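Local coordinates for protein probable amidase (Thermus thermophilus, PDB 2DC0) that belongs to the amidase family and folds as an alpha/beta protein around a large mixed beta sheet, at residues Q356-P361 against E366-E371. Numbering follows the deposited sequence.
Sequences QPLPAP and EEVELE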
ATOM      1  N   GLN A 356     -23.156  -5.249  -0.566  1.00 14.19           N
ATOM      2  CA  GLN A 356     -23.770  -5.941  -1.696  1.00 14.34           C
ATOM      3  C   GLN A 356     -24.763  -4.993  -2.390  1.00 14.12           C
ATOM      4  O   GLN A 356     -25.335  -4.103  -1.752  1.00 16.61           O
ATOM      5  CB  GLN A 356     -24.516  -7.176  -1.181  1.00 15.63           C
ATOM      6  CG  GLN A 356     -25.569  -6.812  -0.132  1.00 16.42           C
ATOM      7  CD  GLN A 356     -26.019  -7.989   0.699  1.00 16.68           C
ATOM      8  OE1 GLN A 356     -26.816  -8.821   0.259  1.00 18.92           O
ATOM      9  NE2 GLN A 356     -25.496  -8.074   1.907  1.00 14.14           N
ATOM     10  N   PRO A 357     -24.979  -5.167  -3.702  1.00 14.11           N
ATOM     11  CA  PRO A 357     -25.914  -4.307  -4.439  1.00 15.41           C
ATOM     12  C   PRO A 357     -27.352  -4.800  -4.370  1.00 14.91           C
ATOM     13  O   PRO A 357     -28.289  -4.053  -4.655  1.00 16.93           O
ATOM     14  CB  PRO A 357     -25.380  -4.369  -5.860  1.00 14.67           C
ATOM     15  CG  PRO A 357     -24.936  -5.816  -5.949  1.00 14.42           C
ATOM     16  CD  PRO A 357     -24.187  -5.991  -4.636  1.00 14.44           C
ATOM     17  N   LEU A 358     -27.506  -6.058  -3.979  1.00 14.67           N
ATOM     18  CA  LEU A 358     -28.809  -6.703  -3.907  1.00 14.46           C
ATOM     19  C   LEU A 358     -28.809  -7.798  -2.845  1.00 16.14           C
ATOM     20  O   LEU A 358     -27.750  -8.238  -2.393  1.00 15.89           O
ATOM     21  CB  LEU A 358     -29.113  -7.372  -5.257  1.00 14.37           C
ATOM     22  CG  LEU A 358     -29.128  -6.535  -6.543  1.00 15.14           C
ATOM     23  CD1 LEU A 358     -28.731  -7.412  -7.717  1.00 15.88           C
ATOM     24  CD2 LEU A 358     -30.508  -5.932  -6.745  1.00 14.85           C
ATOM     25  N   PRO A 359     -30.004  -8.245  -2.424  1.00 16.01           N
ATOM     26  CA  PRO A 359     -30.036  -9.314  -1.424  1.00 17.45           C
ATOM     27  C   PRO A 359     -29.544 -10.570  -2.136  1.00 17.90           C
ATOM     28  O   PRO A 359     -29.475 -10.598  -3.368  1.00 16.17           O
ATOM     29  CB  PRO A 359     -31.515  -9.392  -1.045  1.00 17.00           C
ATOM     30  CG  PRO A 359     -32.205  -8.962  -2.314  1.00 18.08           C
ATOM     31  CD  PRO A 359     -31.365  -7.784  -2.749  1.00 16.23           C
ATOM     32  N   ALA A 360     -29.183 -11.593  -1.369  1.00 17.82           N
ATOM     33  CA  ALA A 360     -28.703 -12.846  -1.949  1.00 17.78           C
ATOM     34  C   ALA A 360     -29.690 -13.332  -3.009  1.00 18.32           C
ATOM     35  O   ALA A 360     -30.878 -13.481  -2.738  1.00 17.94           O
ATOM     36  CB  ALA A 360     -28.544 -13.896  -0.853  1.00 18.11           C
ATOM     37  N   PRO A 361     -29.206 -13.586  -4.233  1.00 19.65           N
ATOM     38  CA  PRO A 361     -30.074 -14.052  -5.320  1.00 18.17           C
ATOM     39  C   PRO A 361     -30.265 -15.573  -5.367  1.00 19.22           C
ATOM     40  O   PRO A 361     -29.552 -16.325  -4.698  1.00 18.37           O
ATOM     41  CB  PRO A 361     -29.357 -13.534  -6.560  1.00 17.75           C
ATOM     42  CG  PRO A 361     -27.929 -13.715  -6.197  1.00 19.50           C
ATOM     43  CD  PRO A 361     -27.851 -13.280  -4.731  1.00 18.68           C
ATOM     44  N   GLU A 366     -26.958 -15.955 -12.928  1.00 23.74           N
ATOM     45  CA  GLU A 366     -25.733 -15.505 -13.568  1.00 25.13           C
ATOM     46  C   GLU A 366     -25.716 -14.024 -13.911  1.00 24.25           C
ATOM     47  O   GLU A 366     -24.651 -13.439 -14.068  1.00 23.30           O
ATOM     48  CB  GLU A 366     -25.482 -16.343 -14.815  1.00 28.31           C
ATOM     49  CG  GLU A 366     -25.397 -17.827 -14.506  1.00 33.89           C
ATOM     50  CD  GLU A 366     -25.068 -18.648 -15.724  1.00 37.70           C
ATOM     51  OE1 GLU A 366     -25.765 -18.487 -16.746  1.00 39.43           O
ATOM     52  OE2 GLU A 366     -24.120 -19.457 -15.653  1.00 39.89           O
ATOM     53  N   GLU A 367     -26.893 -13.424 -14.040  1.00 23.18           N
ATOM     54  CA  GLU A 367     -26.989 -12.005 -14.344  1.00 24.32           C
ATOM     55  C   GLU A 367     -27.987 -11.380 -13.395  1.00 22.96           C
ATOM     56  O   GLU A 367     -28.967 -12.016 -13.011  1.00 21.24           O
ATOM     57  CB  GLU A 367     -27.461 -11.768 -15.779  1.00 26.71           C
ATOM     58  CG  GLU A 367     -26.561 -12.328 -16.855  1.00 34.25           C
ATOM     59  CD  GLU A 367     -26.813 -11.671 -18.208  1.00 38.60           C
ATOM     60  OE1 GLU A 367     -27.964 -11.714 -18.692  1.00 40.58           O
ATOM     61  OE2 GLU A 367     -25.857 -11.103 -18.778  1.00 40.06           O
ATOM     62  N   VAL A 368     -27.744 -10.130 -13.025  1.00 22.32           N
ATOM     63  CA  VAL A 368     -28.636  -9.435 -12.116  1.00 22.74           C
ATOM     64  C   VAL A 368     -29.022  -8.061 -12.641  1.00 23.87           C
ATOM     65  O   VAL A 368     -28.440  -7.555 -13.604  1.00 24.79           O
ATOM     66  CB  VAL A 368     -27.992  -9.272 -10.730  1.00 22.82           C
ATOM     67  CG1 VAL A 368     -27.621 -10.636 -10.175  1.00 21.05           C
ATOM     68  CG2 VAL A 368     -26.755  -8.376 -10.830  1.00 20.88           C
ATOM     69  N   GLU A 369     -30.007  -7.463 -11.988  1.00 25.13           N
ATOM     70  CA  GLU A 369     -30.500  -6.151 -12.363  1.00 25.73           C
ATOM     71  C   GLU A 369     -30.025  -5.061 -11.411  1.00 24.98           C
ATOM     72  O   GLU A 369     -30.427  -5.028 -10.249  1.00 23.31           O
ATOM     73  CB  GLU A 369     -32.033  -6.155 -12.388  1.00 29.66           C
ATOM     74  CG  GLU A 369     -32.642  -6.375 -13.759  1.00 37.51           C
ATOM     75  CD  GLU A 369     -32.260  -5.278 -14.735  1.00 39.65           C
ATOM     76  OE1 GLU A 369     -32.490  -4.089 -14.420  1.00 42.54           O
ATOM     77  OE2 GLU A 369     -31.728  -5.608 -15.816  1.00 41.30           O
ATOM     78  N   LEU A 370     -29.166  -4.176 -11.904  1.00 23.99           N
ATOM     79  CA  LEU A 370     -28.681  -3.064 -11.099  1.00 23.98           C
ATOM     80  C   LEU A 370     -29.440  -1.825 -11.558  1.00 25.99           C
ATOM     81  O   LEU A 370     -30.145  -1.863 -12.566  1.00 25.71           O
ATOM     82  CB  LEU A 370     -27.180  -2.844 -11.302  1.00 23.17           C
ATOM     83  CG  LEU A 370     -26.250  -3.991 -10.901  1.00 22.18           C
ATOM     84  CD1 LEU A 370     -24.804  -3.550 -11.057  1.00 19.33           C
ATOM     85  CD2 LEU A 370     -26.535  -4.397  -9.457  1.00 22.04           C
ATOM     86  N   GLU A 371     -29.286  -0.727 -10.826  1.00 24.46           N
ATOM     87  CA  GLU A 371     -29.967   0.512 -11.171  1.00 26.12           C
ATOM     88  C   GLU A 371     -29.556   1.013 -12.559  1.00 28.16           C
ATOM     89  O   GLU A 371     -30.274   1.796 -13.186  1.00 28.26           O
ATOM     90  CB  GLU A 371     -29.682   1.581 -10.101  1.00 24.19           C
ATOM     91  CG  GLU A 371     -28.232   2.065 -10.037  1.00 22.68           C
ATOM     92  CD  GLU A 371     -27.859   2.623  -8.670  1.00 22.01           C
ATOM     93  OE1 GLU A 371     -28.755   3.144  -7.976  1.00 21.87           O
ATOM     94  OE2 GLU A 371     -26.669   2.553  -8.289  1.00 20.91           O
TER
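Leu358 lays its forked end on Val368, Glu369 and Leu370 of strand 367-370, which pairs antiparallel with 373-376 in a small beta hairpin. The proline-rich loop that follows strand 350-354 of the large mixed sheet is thereby packed against the hairpin. No hydrogen bond joins the two segments, and the nearest alpha carbons, Pro357 CA and Leu370 CA, stay 7.3 Å apart. Apolar side chains make most of the join.

The two methyls of Leu358 have different tasks, and leucine suits the place because its fork lets each touch a different neighbour. With CG turned anti to its own carbonyl carbon (chi1 -58°), the side chain reaches across to the strand, and CD1 comes to 3.6 Å from Val368 CB and 3.8 Å from Val368 CG2. The leucine and the valine run antiparallel alongside one another, and CD1 of the longer residue rests on the branch carbon of the shorter. A beta-branched valine suits this place: it is at home in a strand and offers a broad apolar surface close to the backbone. Val368 also touches Ala380 of helix 377-382, which follows the hairpin.

Two residues along the strand, Leu370 starts off to one side, but its longer side chain brings CD2 back to 4.1 Å from Leu358 CD1. The rigid apolar ring of Pro357 presents carbon both to Leu370 and to Phe381 of helix 377-382. Glu369, between the two apolar residues, sends its carboxylate away from the loop into a salt bridge with Arg374 on the partner strand, while its backbone O lies 3.6 Å from Leu358 CD2 in a van der Waals contact. At the turn end of the strand, Leu370 CD2 meets the CB-CG side of the proline ring, 3.8 Å from Pro357 CB and 4.1 Å from Pro357 CG.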